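Periplasmic binding protein (Veillonella parvula, PDB 4MO9) probably captures an iron-chelate or related metal-containing solute in the periplasm as the binding component of an ABC importer. Local coordinates at residues Q128-S131 with D132-K136; L289-F292 with T293-Q297; K349-D353 with K354-F358. One frame throughout, in Å; residues are numbered along the deposited sequence.

Interaction 1: residues Q128-S131 with D132-K136; sequences QYES and DAKAK
Tyr129 and Lys134 meet where helix 123-132 gives way to helix 134-139, and their packing illustrates how a kink between two short helices can be held from within. The start of the Lys134 chain lies against the CE2 side of the phenol ring: Lys134 CA sits over one face, offset toward the rim, while Lys134 CB is 3.6 Å from Tyr129 CE2. The Tyr129 hydroxyl is hydrogen-bonded to Thr144 OG1 on strand 143-147. Farther out, Lys134 runs beside Glu130 in the same direction, with Lys134 CD 3.4 Å from Glu130 OE2. The charged ends nevertheless part company, the ammonium forming a salt bridge with Asp138 and Glu130 OE2 a hydrogen bond with Tyr146.

Asp132 folds back over the preceding turn, its CG anti to the carbonyl carbon (chi1 -77°) and its CB 3.4 Å from Gln128 O. Asp132 N bonds to Gln128 O at 2.9 Å, an i to i+4 step that Ala133 N repeats on Tyr129 O at 2.9 Å. Tyr129 O also takes Lys134 N at 3.1 Å, an i to i+5 bond and so a wider turn. A water links the two helices, accepting from Ala135 N and donating to Glu130 O. Ala133, at the N-cap position of the following helix, marks the junction: a helix-to-helix kink lying against the parallel sheet of the N-terminal lobe of a periplasmic binding protein.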
ATOM      1  N   GLN A 128      -8.785 -15.261  -9.522  1.00 33.18           N
ATOM      2  CA  GLN A 128      -8.664 -16.397  -8.617  1.00 33.41           C
ATOM      3  C   GLN A 128      -9.954 -16.585  -7.807  1.00 32.72           C
ATOM      4  O   GLN A 128     -10.428 -17.705  -7.637  1.00 31.31           O
ATOM      5  CB  GLN A 128      -7.484 -16.204  -7.671  1.00 34.37           C
ATOM      6  CG  GLN A 128      -7.102 -17.459  -6.928  1.00 42.52           C
ATOM      7  CD  GLN A 128      -6.416 -18.464  -7.831  1.00 51.90           C
ATOM      8  OE1 GLN A 128      -6.545 -19.681  -7.651  1.00 54.46           O
ATOM      9  NE2 GLN A 128      -5.682 -17.960  -8.815  1.00 52.83           N
ATOM     10  N   TYR A 129     -10.512 -15.484  -7.311  1.00 31.81           N
ATOM     11  CA  TYR A 129     -11.732 -15.547  -6.521  1.00 31.14           C
ATOM     12  C   TYR A 129     -12.854 -16.177  -7.344  1.00 33.34           C
ATOM     13  O   TYR A 129     -13.518 -17.117  -6.893  1.00 33.46           O
ATOM     14  CB  TYR A 129     -12.121 -14.142  -6.052  1.00 29.53           C
ATOM     15  CG  TYR A 129     -13.469 -14.054  -5.354  1.00 31.91           C
ATOM     16  CD1 TYR A 129     -13.648 -14.570  -4.074  1.00 33.18           C
ATOM     17  CD2 TYR A 129     -14.553 -13.432  -5.968  1.00 30.42           C
ATOM     18  CE1 TYR A 129     -14.892 -14.481  -3.427  1.00 32.87           C
ATOM     19  CE2 TYR A 129     -15.781 -13.327  -5.331  1.00 30.00           C
ATOM     20  CZ  TYR A 129     -15.943 -13.849  -4.067  1.00 32.01           C
ATOM     21  OH  TYR A 129     -17.162 -13.741  -3.439  1.00 34.17           O
ATOM     22  N   GLU A 130     -13.048 -15.679  -8.562  1.00 34.11           N
ATOM     23  CA  GLU A 130     -14.129 -16.170  -9.407  1.00 37.81           C
ATOM     24  C   GLU A 130     -13.933 -17.631  -9.776  1.00 41.81           C
ATOM     25  O   GLU A 130     -14.904 -18.368  -9.953  1.00 43.72           O
ATOM     26  CB  GLU A 130     -14.298 -15.292 -10.652  1.00 40.87           C
ATOM     27  CG  GLU A 130     -14.566 -13.832 -10.298  1.00 45.01           C
ATOM     28  CD  GLU A 130     -15.452 -13.102 -11.293  1.00 52.71           C
ATOM     29  OE1 GLU A 130     -15.202 -13.208 -12.515  1.00 56.41           O
ATOM     30  OE2 GLU A 130     -16.394 -12.404 -10.838  1.00 50.90           O
ATOM     31  N   SER A 131     -12.678 -18.060  -9.869  1.00 41.08           N
ATOM     32  CA  SER A 131     -12.394 -19.443 -10.238  1.00 42.95           C
ATOM     33  C   SER A 131     -12.614 -20.403  -9.069  1.00 41.68           C
ATOM     34  O   SER A 131     -13.101 -21.516  -9.258  1.00 42.49           O
ATOM     35  CB  SER A 131     -10.955 -19.569 -10.731  1.00 44.23           C
ATOM     36  OG  SER A 131     -10.731 -20.864 -11.251  1.00 51.68           O
ATOM     37  N   ASP A 132     -12.245 -19.964  -7.866  1.00 44.62           N
ATOM     38  CA  ASP A 132     -12.154 -20.863  -6.710  1.00 47.23           C
ATOM     39  C   ASP A 132     -13.361 -20.861  -5.764  1.00 43.99           C
ATOM     40  O   ASP A 132     -13.680 -21.900  -5.202  1.00 48.63           O
ATOM     41  CB  ASP A 132     -10.907 -20.547  -5.870  1.00 43.48           C
ATOM     42  CG  ASP A 132      -9.620 -21.079  -6.484  1.00 47.96           C
ATOM     43  OD1 ASP A 132      -9.688 -21.884  -7.443  1.00 49.47           O
ATOM     44  OD2 ASP A 132      -8.532 -20.693  -5.985  1.00 46.94           O
ATOM     45  N   ALA A 133     -14.000 -19.704  -5.577  1.00 37.73           N
ATOM     46  CA  ALA A 133     -14.927 -19.510  -4.455  1.00 39.77           C
ATOM     47  C   ALA A 133     -16.257 -18.819  -4.778  1.00 39.79           C
ATOM     48  O   ALA A 133     -17.265 -19.098  -4.124  1.00 37.95           O
ATOM     49  CB  ALA A 133     -14.221 -18.747  -3.321  1.00 38.90           C
ATOM     50  N   LYS A 134     -16.256 -17.901  -5.746  1.00 39.99           N
ATOM     51  CA  LYS A 134     -17.424 -17.042  -5.989  1.00 38.00           C
ATOM     52  C   LYS A 134     -18.731 -17.809  -6.200  1.00 37.78           C
ATOM     53  O   LYS A 134     -19.755 -17.405  -5.670  1.00 36.98           O
ATOM     54  CB  LYS A 134     -17.193 -16.058  -7.148  1.00 36.99           C
ATOM     55  CG  LYS A 134     -18.359 -15.058  -7.324  1.00 37.02           C
ATOM     56  CD  LYS A 134     -18.054 -13.940  -8.348  1.00 37.09           C
ATOM     57  CE  LYS A 134     -19.216 -12.925  -8.438  1.00 35.33           C
ATOM     58  NZ  LYS A 134     -20.528 -13.574  -8.757  1.00 35.68           N
ATOM     59  N   ALA A 135     -18.701 -18.913  -6.945  1.00 34.20           N
ATOM     60  CA  ALA A 135     -19.918 -19.702  -7.126  1.00 39.99           C
ATOM     61  C   ALA A 135     -20.462 -20.148  -5.767  1.00 40.21           C
ATOM     62  O   ALA A 135     -21.682 -20.158  -5.549  1.00 38.37           O
ATOM     63  CB  ALA A 135     -19.670 -20.907  -8.025  1.00 37.13           C
ATOM     64  N   LYS A 136     -19.562 -20.493  -4.852  1.00 35.55           N
ATOM     65  CA  LYS A 136     -19.979 -20.935  -3.525  1.00 44.22           C
ATOM     66  C   LYS A 136     -20.497 -19.771  -2.685  1.00 40.62           C
ATOM     67  O   LYS A 136     -21.463 -19.927  -1.920  1.00 41.90           O
ATOM     68  CB  LYS A 136     -18.849 -21.683  -2.819  1.00 45.31           C
ATOM     69  CG  LYS A 136     -18.551 -23.038  -3.468  1.00 48.92           C
ATOM     70  CD  LYS A 136     -17.525 -23.822  -2.675  1.00 51.17           C
ATOM     71  CE  LYS A 136     -17.246 -25.172  -3.312  1.00 54.58           C
ATOM     72  NZ  LYS A 136     -16.154 -25.886  -2.585  1.00 58.22           N
TER
HETATM   73  O   HOH W   1     -16.548 -20.051  -8.467  1.00 39.94           O

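Interaction 2: residues L289-F292 with T293-Q297; sequences LKAF and TTERQ
The C-terminal end of helix 282-295, which packs on the mixed sheet of the C-terminal lobe, offers a worked example of side chains folding back on the last turns of a helix. Thr293 returns its hydroxyl to the preceding turn, OG1 donating to Lys290 O at 2.7 Å in the carbonyl plane, on a lone pair. That reach follows from chi1 of 69°, which places OG1 between the backbone N and the carbonyl carbon. The amides of Thr293 and Thr294 add weak bonds to the same Lys290 O, and the last regular turn is made by Glu295 N, 2.9 Å from Ala291 O. Alongside, Thr294 CG2 lies 3.9 Å from Lys290 CG, a methyl against an extended lysine chain.

Beyond the helix, Arg296 folds back alongside Phe292, both pointing the same way. The guanidinium is held by Glu205, through a salt bridge, and by the carbonyls of Gly210 and Pro211, while Phe214 adds a cation-pi contact. Phe292 O is buried with no polar partner, and Arg296 CG packs 3.3 Å from it. With the two planes 74° apart, the ring presents its edge to the guanidinium face, Phe292 CD2 standing over the centre, 3.7 Å from Arg296 CZ.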
ATOM      1  N   LEU A 289      20.042   1.955   5.892  1.00 37.62           N
ATOM      2  CA  LEU A 289      20.104   2.585   4.570  1.00 37.73           C
ATOM      3  C   LEU A 289      21.555   2.839   4.167  1.00 40.76           C
ATOM      4  O   LEU A 289      21.976   2.480   3.060  1.00 41.08           O
ATOM      5  CB  LEU A 289      19.313   3.896   4.564  1.00 35.27           C
ATOM      6  CG  LEU A 289      19.054   4.515   3.189  1.00 36.70           C
ATOM      7  CD1 LEU A 289      18.528   3.452   2.237  1.00 35.77           C
ATOM      8  CD2 LEU A 289      18.023   5.652   3.267  1.00 37.23           C
ATOM      9  N   LYS A 290      22.326   3.441   5.066  1.00 42.10           N
ATOM     10  CA  LYS A 290      23.730   3.726   4.773  1.00 44.23           C
ATOM     11  C   LYS A 290      24.516   2.463   4.406  1.00 45.49           C
ATOM     12  O   LYS A 290      25.384   2.497   3.534  1.00 46.56           O
ATOM     13  CB  LYS A 290      24.397   4.459   5.943  1.00 46.71           C
ATOM     14  CG  LYS A 290      25.908   4.587   5.807  1.00 47.92           C
ATOM     15  CD  LYS A 290      26.508   5.435   6.921  1.00 51.09           C
ATOM     16  CE  LYS A 290      28.003   5.607   6.713  1.00 55.23           C
ATOM     17  NZ  LYS A 290      28.618   6.453   7.770  1.00 57.57           N
ATOM     18  N   ALA A 291      24.194   1.347   5.054  1.00 44.65           N
ATOM     19  CA  ALA A 291      24.898   0.095   4.780  1.00 45.40           C
ATOM     20  C   ALA A 291      24.768  -0.361   3.322  1.00 44.12           C
ATOM     21  O   ALA A 291      25.704  -0.959   2.776  1.00 45.49           O
ATOM     22  CB  ALA A 291      24.444  -1.005   5.737  1.00 45.94           C
ATOM     23  N   PHE A 292      23.613  -0.097   2.707  1.00 42.59           N
ATOM     24  CA  PHE A 292      23.430  -0.361   1.282  1.00 42.19           C
ATOM     25  C   PHE A 292      24.508   0.328   0.445  1.00 45.06           C
ATOM     26  O   PHE A 292      25.053  -0.265  -0.485  1.00 47.26           O
ATOM     27  CB  PHE A 292      22.046   0.096   0.817  1.00 43.01           C
ATOM     28  CG  PHE A 292      20.948  -0.886   1.118  1.00 39.00           C
ATOM     29  CD1 PHE A 292      20.360  -0.927   2.377  1.00 37.46           C
ATOM     30  CD2 PHE A 292      20.509  -1.777   0.144  1.00 39.37           C
ATOM     31  CE1 PHE A 292      19.356  -1.834   2.663  1.00 39.26           C
ATOM     32  CE2 PHE A 292      19.497  -2.689   0.421  1.00 40.10           C
ATOM     33  CZ  PHE A 292      18.921  -2.718   1.684  1.00 38.42           C
ATOM     34  N   THR A 293      24.829   1.572   0.795  1.00 45.87           N
ATOM     35  CA  THR A 293      25.792   2.379   0.031  1.00 46.51           C
ATOM     36  C   THR A 293      27.258   2.064   0.353  1.00 49.70           C
ATOM     37  O   THR A 293      28.163   2.337  -0.453  1.00 45.83           O
ATOM     38  CB  THR A 293      25.511   3.892   0.231  1.00 49.29           C
ATOM     39  OG1 THR A 293      25.836   4.280   1.574  1.00 50.10           O
ATOM     40  CG2 THR A 293      24.047   4.186  -0.015  1.00 48.11           C
ATOM     41  N   THR A 294      27.499   1.482   1.527  1.00 51.04           N
ATOM     42  CA  THR A 294      28.871   1.179   1.947  1.00 53.48           C
ATOM     43  C   THR A 294      29.288  -0.272   1.684  1.00 53.48           C
ATOM     44  O   THR A 294      30.475  -0.558   1.529  1.00 55.39           O
ATOM     45  CB  THR A 294      29.122   1.540   3.443  1.00 52.68           C
ATOM     46  OG1 THR A 294      28.300   0.728   4.293  1.00 50.30           O
ATOM     47  CG2 THR A 294      28.812   3.011   3.702  1.00 50.05           C
ATOM     48  N   GLU A 295      28.325  -1.189   1.645  1.00 50.93           N
ATOM     49  CA  GLU A 295      28.651  -2.606   1.482  1.00 56.09           C
ATOM     50  C   GLU A 295      28.665  -3.036   0.009  1.00 55.75           C
ATOM     51  O   GLU A 295      29.245  -4.072  -0.336  1.00 60.02           O
ATOM     52  CB  GLU A 295      27.712  -3.506   2.309  1.00 59.80           C
ATOM     53  CG  GLU A 295      27.694  -3.241   3.829  1.00 63.93           C
ATOM     54  CD  GLU A 295      29.073  -3.331   4.480  1.00 73.86           C
ATOM     55  OE1 GLU A 295      29.445  -4.424   4.971  1.00 75.81           O
ATOM     56  OE2 GLU A 295      29.789  -2.302   4.512  1.00 76.16           O
ATOM     57  N   ARG A 296      28.063  -2.229  -0.861  1.00 48.10           N
ATOM     58  CA  ARG A 296      27.929  -2.585  -2.274  1.00 46.49           C
ATOM     59  C   ARG A 296      29.051  -2.018  -3.142  1.00 51.27           C
ATOM     60  O   ARG A 296      29.345  -0.821  -3.094  1.00 54.70           O
ATOM     61  CB  ARG A 296      26.555  -2.166  -2.816  1.00 45.29           C
ATOM     62  CG  ARG A 296      25.428  -3.044  -2.305  1.00 45.70           C
ATOM     63  CD  ARG A 296      24.073  -2.653  -2.881  1.00 43.23           C
ATOM     64  NE  ARG A 296      23.040  -3.602  -2.463  1.00 44.05           N
ATOM     65  CZ  ARG A 296      21.763  -3.535  -2.826  1.00 42.34           C
ATOM     66  NH1 ARG A 296      21.345  -2.553  -3.615  1.00 42.62           N
ATOM     67  NH2 ARG A 296      20.895  -4.444  -2.389  1.00 41.16           N
ATOM     68  N   GLN A 297      29.676  -2.898  -3.921  1.00 52.95           N
ATOM     69  CA  GLN A 297      30.786  -2.527  -4.794  1.00 57.36           C
ATOM     70  C   GLN A 297      30.469  -1.308  -5.665  1.00 57.10           C
ATOM     71  O   GLN A 297      29.480  -1.290  -6.398  1.00 57.57           O
ATOM     72  CB  GLN A 297      31.201  -3.728  -5.656  1.00 63.02           C
ATOM     73  CG  GLN A 297      32.222  -3.417  -6.748  1.00 70.40           C
ATOM     74  CD  GLN A 297      33.196  -4.559  -6.986  1.00 82.23           C
ATOM     75  OE1 GLN A 297      33.425  -5.391  -6.105  1.00 86.57           O
ATOM     76  NE2 GLN A 297      33.786  -4.597  -8.179  1.00 85.65           N
TER

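Interaction 3: residues K349-D353 with K354-F358; sequences KEFYD and KFLPF
Aromatic contacts dominate where Phe351 and Tyr352 meet Phe355 and Leu356. Phe355 turns an edge toward the face of Phe351, a T-shaped pair with centroids 5.3 Å apart and planes at 63°; Phe355 CD2 is the atom above the face, offset toward the rim. Leu356 fills the angle between the two rings of the preceding turn. Its CD1 methyl makes a CH-pi contact with Tyr352, standing 3.5 Å from the ring centroid and almost exactly on the ring normal, and the same methyl meets the edge of Phe351, 3.8 Å from Phe351 CE2. Since CG of Leu356 is anti to the carbonyl carbon (chi1 -69°), the branch is directed back toward these rings.

All this occurs at the C-terminal end of helix 344-355, which rests on helices 52-59 and 171-194, the latter the long helix characteristic of TroA-like binding proteins as the link between their lobes.

Among the backbone hydrogen bonds, Lys354 N to Glu350 O (2.8 Å) and Phe355 N to Phe351 O (3.0 Å) continue the helix, and Leu356 N to Tyr352 O (3.1 Å) follows in the same i to i+4 pattern. One water lies within hydrogen-bonding distance of Tyr352 O and Phe358 O, another of Asp353 O and Leu356 O.

Lys349 NZ and Asp353 OD2 form a salt bridge at 3.4 Å, its hydrogen bond weak. Glu350, in a long, weak ion pair with Arg184, runs beside Lys354, Glu350 CG being 3.7 Å from Lys354 CD.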
ATOM      1  N   LYS A 349       0.434  10.862   8.848  1.00 32.87           N
ATOM      2  CA  LYS A 349       0.035  11.112  10.239  1.00 34.55           C
ATOM      3  C   LYS A 349      -1.399  11.658  10.323  1.00 36.39           C
ATOM      4  O   LYS A 349      -2.201  11.230  11.164  1.00 35.68           O
ATOM      5  CB  LYS A 349       1.022  12.084  10.914  1.00 35.96           C
ATOM      6  CG  LYS A 349       0.611  12.470  12.325  1.00 37.98           C
ATOM      7  CD  LYS A 349       1.586  13.434  12.983  1.00 41.07           C
ATOM      8  CE  LYS A 349       1.016  13.909  14.308  1.00 49.53           C
ATOM      9  NZ  LYS A 349       0.672  12.763  15.191  1.00 55.35           N
ATOM     10  N   GLU A 350      -1.723  12.592   9.437  1.00 33.18           N
ATOM     11  CA  GLU A 350      -3.047  13.196   9.446  1.00 35.86           C
ATOM     12  C   GLU A 350      -4.125  12.178   9.065  1.00 32.06           C
ATOM     13  O   GLU A 350      -5.230  12.205   9.623  1.00 31.66           O
ATOM     14  CB  GLU A 350      -3.085  14.409   8.518  1.00 41.39           C
ATOM     15  CG  GLU A 350      -4.344  15.248   8.638  1.00 51.40           C
ATOM     16  CD  GLU A 350      -4.268  16.521   7.818  1.00 58.36           C
ATOM     17  OE1 GLU A 350      -3.151  16.880   7.367  1.00 60.87           O
ATOM     18  OE2 GLU A 350      -5.328  17.159   7.628  1.00 60.71           O
ATOM     19  N   PHE A 351      -3.808  11.272   8.137  1.00 29.49           N
ATOM     20  CA  PHE A 351      -4.767  10.225   7.783  1.00 30.61           C
ATOM     21  C   PHE A 351      -5.060   9.392   9.029  1.00 32.47           C
ATOM     22  O   PHE A 351      -6.220   9.096   9.330  1.00 32.04           O
ATOM     23  CB  PHE A 351      -4.265   9.335   6.635  1.00 27.85           C
ATOM     24  CG  PHE A 351      -5.273   8.319   6.191  1.00 26.98           C
ATOM     25  CD1 PHE A 351      -6.102   8.575   5.111  1.00 29.93           C
ATOM     26  CD2 PHE A 351      -5.417   7.118   6.873  1.00 28.83           C
ATOM     27  CE1 PHE A 351      -7.072   7.638   4.713  1.00 31.40           C
ATOM     28  CE2 PHE A 351      -6.383   6.181   6.490  1.00 31.88           C
ATOM     29  CZ  PHE A 351      -7.203   6.436   5.413  1.00 30.51           C
ATOM     30  N   TYR A 352      -4.014   9.015   9.759  1.00 29.86           N
ATOM     31  CA  TYR A 352      -4.223   8.296  11.020  1.00 33.16           C
ATOM     32  C   TYR A 352      -5.022   9.131  12.022  1.00 34.31           C
ATOM     33  O   TYR A 352      -6.030   8.653  12.563  1.00 33.78           O
ATOM     34  CB  TYR A 352      -2.890   7.889  11.660  1.00 31.71           C
ATOM     35  CG  TYR A 352      -2.341   6.561  11.188  1.00 32.45           C
ATOM     36  CD1 TYR A 352      -1.745   6.439   9.938  1.00 32.05           C
ATOM     37  CD2 TYR A 352      -2.404   5.436  12.000  1.00 32.72           C
ATOM     38  CE1 TYR A 352      -1.236   5.222   9.495  1.00 34.77           C
ATOM     39  CE2 TYR A 352      -1.910   4.210  11.570  1.00 35.40           C
ATOM     40  CZ  TYR A 352      -1.315   4.109  10.320  1.00 36.81           C
ATOM     41  OH  TYR A 352      -0.818   2.888   9.885  1.00 34.69           O
ATOM     42  N   ASP A 353      -4.559  10.353  12.291  1.00 35.56           N
ATOM     43  CA  ASP A 353      -5.209  11.230  13.276  1.00 38.35           C
ATOM     44  C   ASP A 353      -6.697  11.428  12.971  1.00 36.75           C
ATOM     45  O   ASP A 353      -7.543  11.351  13.864  1.00 37.07           O
ATOM     46  CB  ASP A 353      -4.525  12.602  13.325  1.00 39.53           C
ATOM     47  CG  ASP A 353      -3.165  12.575  14.022  1.00 42.03           C
ATOM     48  OD1 ASP A 353      -2.860  11.600  14.749  1.00 41.95           O
ATOM     49  OD2 ASP A 353      -2.401  13.547  13.842  1.00 41.05           O
ATOM     50  N   LYS A 354      -7.010  11.672  11.701  1.00 35.88           N
ATOM     51  CA  LYS A 354      -8.381  11.970  11.281  1.00 36.42           C
ATOM     52  C   LYS A 354      -9.323  10.769  11.232  1.00 35.01           C
ATOM     53  O   LYS A 354     -10.488  10.889  11.631  1.00 32.72           O
ATOM     54  CB  LYS A 354      -8.398  12.666   9.914  1.00 39.87           C
ATOM     55  CG  LYS A 354      -8.150  14.169   9.961  1.00 47.76           C
ATOM     56  CD  LYS A 354      -8.056  14.769   8.552  1.00 50.73           C
ATOM     57  CE  LYS A 354      -9.368  14.630   7.777  1.00 51.90           C
ATOM     58  NZ  LYS A 354     -10.459  15.497   8.312  1.00 51.87           N
ATOM     59  N   PHE A 355      -8.838   9.623  10.745  1.00 33.32           N
ATOM     60  CA  PHE A 355      -9.739   8.509  10.393  1.00 34.36           C
ATOM     61  C   PHE A 355      -9.516   7.190  11.135  1.00 35.89           C
ATOM     62  O   PHE A 355     -10.474   6.463  11.402  1.00 33.71           O
ATOM     63  CB  PHE A 355      -9.658   8.222   8.894  1.00 30.31           C
ATOM     64  CG  PHE A 355      -9.962   9.410   8.033  1.00 32.47           C
ATOM     65  CD1 PHE A 355     -11.197  10.039   8.110  1.00 31.06           C
ATOM     66  CD2 PHE A 355      -9.017   9.890   7.133  1.00 33.80           C
ATOM     67  CE1 PHE A 355     -11.485  11.136   7.313  1.00 30.94           C
ATOM     68  CE2 PHE A 355      -9.304  10.987   6.326  1.00 34.25           C
ATOM     69  CZ  PHE A 355     -10.538  11.608   6.420  1.00 29.64           C
ATOM     70  N   LEU A 356      -8.260   6.872  11.448  1.00 32.96           N
ATOM     71  CA  LEU A 356      -7.944   5.545  11.978  1.00 31.10           C
ATOM     72  C   LEU A 356      -8.066   5.451  13.504  1.00 32.12           C
ATOM     73  O   LEU A 356      -7.747   6.393  14.229  1.00 33.64           O
ATOM     74  CB  LEU A 356      -6.560   5.081  11.497  1.00 29.43           C
ATOM     75  CG  LEU A 356      -6.480   4.779   9.997  1.00 28.78           C
ATOM     76  CD1 LEU A 356      -5.050   4.437   9.551  1.00 30.02           C
ATOM     77  CD2 LEU A 356      -7.424   3.642   9.627  1.00 28.73           C
ATOM     78  N   PRO A 357      -8.552   4.304  13.992  1.00 31.37           N
ATOM     79  CA  PRO A 357      -8.648   4.051  15.430  1.00 33.30           C
ATOM     80  C   PRO A 357      -7.309   3.595  16.023  1.00 35.20           C
ATOM     81  O   PRO A 357      -7.266   3.224  17.199  1.00 40.61           O
ATOM     82  CB  PRO A 357      -9.656   2.909  15.507  1.00 31.92           C
ATOM     83  CG  PRO A 357      -9.445   2.144  14.240  1.00 30.63           C
ATOM     84  CD  PRO A 357      -9.071   3.176  13.192  1.00 31.28           C
ATOM     85  N   PHE A 358      -6.250   3.613  15.227  1.00 32.86           N
ATOM     86  CA  PHE A 358      -4.926   3.195  15.697  1.00 36.41           C
ATOM     87  C   PHE A 358      -4.016   4.420  15.784  1.00 37.56           C
ATOM     88  O   PHE A 358      -4.094   5.305  14.925  1.00 39.19           O
ATOM     89  CB  PHE A 358      -4.325   2.159  14.736  1.00 35.40           C
ATOM     90  CG  PHE A 358      -5.293   1.066  14.335  1.00 37.22           C
ATOM     91  CD1 PHE A 358      -5.756   0.151  15.272  1.00 36.84           C
ATOM     92  CD2 PHE A 358      -5.727   0.952  13.023  1.00 36.99           C
ATOM     93  CE1 PHE A 358      -6.649  -0.853  14.907  1.00 37.54           C
ATOM     94  CE2 PHE A 358      -6.618  -0.044  12.646  1.00 37.20           C
ATOM     95  CZ  PHE A 358      -7.081  -0.949  13.593  1.00 38.78           C
TER
HETATM   96  O   HOH W   2      -5.260   7.682  15.041  1.00 45.38           O
HETATM   97  O   HOH W   3      -9.037   9.058  14.268  1.00 49.98           O

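Overall arrangement
Interactions 1, 2 and 3 follow one another along the chain, and each lies at a helix end. Interaction 1 belongs to the lobe built on the parallel sheet containing strands 118-122 and 143-147, whereas interaction 2 belongs to the lobe of the mixed sheet containing strands 259-263 and 310-313. Their centres are about 45 Å apart, on opposite sides of the chain's centre. Interaction 3, its centre about 34 Å from the centre of each of the others, lies closer to the middle, beside helices 52-59 and 171-194. None touches another. Two contacts far out on different lobes and one nearer the middle are consistent with a two-lobed binding protein joined by a long helix.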